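PDB 1MKM: IclR transcriptional regulator, which probably binds DNA through a winged helix-turn-helix domain and regulates transcription as a zinc-containing member of the IclR family. Local coordinates for residues 198-203 against 222-227. Sequence-based numbering, arbitrary orientation.
Sequences MCVGVP and RKFTEE
F224 lays one face of its ring on the strand backbone at M198 and C199, a worked example of how a connection from strand to helix is pinned by an aromatic ring laid over the neighbouring strand. The M198 CB makes a CH-pi contact over that face, 4.1 Å from the ring centroid and 23° off its normal. Further along the ring the M198 carbonyl takes over, its O 3.2 Å from F224 CZ. The methionine then runs back past the phenylalanine in the opposite direction: a bend at its last torsion (chi3 55°) carries CE to 3.4 Å from F224 CB, at the root of the ring. V200 comes in at the ring edge instead, with CG2 in the ring plane and 3.9 Å from F224 CD2. No hydrogen bond joins the segments, and the touching residues are all buried. F224 itself is the centre of an inverse gamma turn, and T225 is the N-cap of helix 226-246, its OG1 hydrogen-bonded to K228 N. C199, which with D189 belongs to the protein's known zinc-binding site, sets its CB away from F224, and a zinc ion lies about 3 Å from its side chain. Strand 197-205 lies between strands 187-190 and 211-220, while helix 226-246 covers V200 through S233 and L236 and sets Y232 edge-to-face with F224.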
loop_
_atom_site.group_PDB
_atom_site.type_symbol
_atom_site.label_atom_id
_atom_site.label_comp_id
_atom_site.label_asym_id
_atom_site.label_seq_id
_atom_site.Cartn_x
_atom_site.Cartn_y
_atom_site.Cartn_z
ATOM N N MET B 198 29.914 -11.876 0.568
ATOM C CA MET B 198 30.804 -12.770 1.305
ATOM C C MET B 198 29.938 -13.443 2.364
ATOM O O MET B 198 28.909 -12.901 2.744
ATOM C CB MET B 198 31.942 -11.995 1.977
ATOM C CG MET B 198 33.013 -11.513 1.013
ATOM S SD MET B 198 34.259 -10.473 1.799
ATOM C CE MET B 198 34.814 -11.545 3.119
ATOM N N CYS B 199 30.346 -14.610 2.845
ATOM C CA CYS B 199 29.553 -15.321 3.844
ATOM C C CYS B 199 30.431 -16.031 4.864
ATOM O O CYS B 199 31.640 -16.131 4.697
ATOM C CB CYS B 199 28.675 -16.372 3.156
ATOM S SG CYS B 199 27.906 -15.839 1.605
ATOM N N VAL B 200 29.806 -16.518 5.926
ATOM C CA VAL B 200 30.497 -17.279 6.949
ATOM C C VAL B 200 29.543 -18.425 7.266
ATOM O O VAL B 200 28.357 -18.195 7.492
ATOM C CB VAL B 200 30.763 -16.444 8.228
ATOM C CG1 VAL B 200 31.248 -17.354 9.337
ATOM C CG2 VAL B 200 31.807 -15.378 7.946
ATOM N N GLY B 201 30.047 -19.655 7.264
ATOM C CA GLY B 201 29.179 -20.783 7.523
ATOM C C GLY B 201 29.730 -21.850 8.443
ATOM O O GLY B 201 30.942 -22.028 8.558
ATOM N N VAL B 202 28.809 -22.568 9.082
ATOM C CA VAL B 202 29.110 -23.646 10.020
ATOM C C VAL B 202 28.132 -24.795 9.731
ATOM O O VAL B 202 26.999 -24.553 9.311
ATOM C CB VAL B 202 28.911 -23.162 11.476
ATOM C CG1 VAL B 202 29.202 -24.278 12.455
ATOM C CG2 VAL B 202 29.802 -21.973 11.749
ATOM N N PRO B 203 28.555 -26.056 9.941
ATOM C CA PRO B 203 27.687 -27.217 9.689
ATOM C C PRO B 203 26.681 -27.527 10.796
ATOM O O PRO B 203 26.690 -26.912 11.858
ATOM C CB PRO B 203 28.678 -28.370 9.515
ATOM C CG PRO B 203 29.962 -27.699 9.160
ATOM C CD PRO B 203 29.954 -26.492 10.056
ATOM N N ARG B 222 32.045 -5.611 2.069
ATOM C CA ARG B 222 32.542 -4.568 2.964
ATOM C C ARG B 222 32.483 -4.925 4.450
ATOM O O ARG B 222 33.442 -4.708 5.185
ATOM C CB ARG B 222 31.767 -3.261 2.755
ATOM C CG ARG B 222 31.762 -2.730 1.341
ATOM C CD ARG B 222 31.265 -1.291 1.327
ATOM N NE ARG B 222 30.922 -0.824 -0.012
ATOM C CZ ARG B 222 30.540 0.419 -0.291
ATOM N NH1 ARG B 222 30.458 1.322 0.679
ATOM N NH2 ARG B 222 30.225 0.762 -1.536
ATOM N N LYS B 223 31.356 -5.473 4.888
ATOM C CA LYS B 223 31.168 -5.817 6.292
ATOM C C LYS B 223 32.062 -6.905 6.894
ATOM O O LYS B 223 32.441 -6.827 8.066
ATOM C CB LYS B 223 29.701 -6.193 6.531
ATOM C CG LYS B 223 28.712 -5.024 6.458
ATOM C CD LYS B 223 27.282 -5.512 6.668
ATOM C CE LYS B 223 26.271 -4.392 6.453
ATOM N NZ LYS B 223 24.860 -4.877 6.566
ATOM N N PHE B 224 32.409 -7.914 6.104
ATOM C CA PHE B 224 33.207 -9.019 6.616
ATOM C C PHE B 224 34.688 -8.735 6.867
ATOM O O PHE B 224 35.549 -9.022 6.029
ATOM C CB PHE B 224 33.026 -10.239 5.701
ATOM C CG PHE B 224 31.601 -10.744 5.650
ATOM C CD1 PHE B 224 30.598 -9.988 5.028
ATOM C CD2 PHE B 224 31.243 -11.935 6.284
ATOM C CE1 PHE B 224 29.271 -10.409 5.049
ATOM C CE2 PHE B 224 29.920 -12.358 6.307
ATOM C CZ PHE B 224 28.933 -11.593 5.690
ATOM N N THR B 225 34.967 -8.159 8.038
ATOM C CA THR B 225 36.330 -7.844 8.459
ATOM C C THR B 225 36.802 -9.014 9.312
ATOM O O THR B 225 36.005 -9.884 9.668
ATOM C CB THR B 225 36.404 -6.554 9.327
ATOM O OG1 THR B 225 35.511 -6.670 10.444
ATOM C CG2 THR B 225 36.042 -5.311 8.517
ATOM N N GLU B 226 38.091 -9.030 9.639
ATOM C CA GLU B 226 38.670 -10.100 10.449
ATOM C C GLU B 226 37.832 -10.304 11.713
ATOM O O GLU B 226 37.462 -11.432 12.056
ATOM C CB GLU B 226 40.109 -9.746 10.861
ATOM C CG GLU B 226 41.008 -9.181 9.750
ATOM C CD GLU B 226 41.455 -10.220 8.730
ATOM O OE1 GLU B 226 42.007 -11.264 9.140
ATOM O OE2 GLU B 226 41.265 -9.983 7.517
ATOM N N GLU B 227 37.553 -9.199 12.406
ATOM C CA GLU B 227 36.761 -9.231 13.630
ATOM C C GLU B 227 35.299 -9.537 13.355
ATOM O O GLU B 227 34.670 -10.284 14.101
ATOM C CB GLU B 227 36.864 -7.901 14.384
ATOM C CG GLU B 227 36.921 -6.685 13.483
ATOM C CD GLU B 227 38.334 -6.401 13.003
ATOM O OE1 GLU B 227 39.163 -5.972 13.834
ATOM O OE2 GLU B 227 38.621 -6.616 11.805
#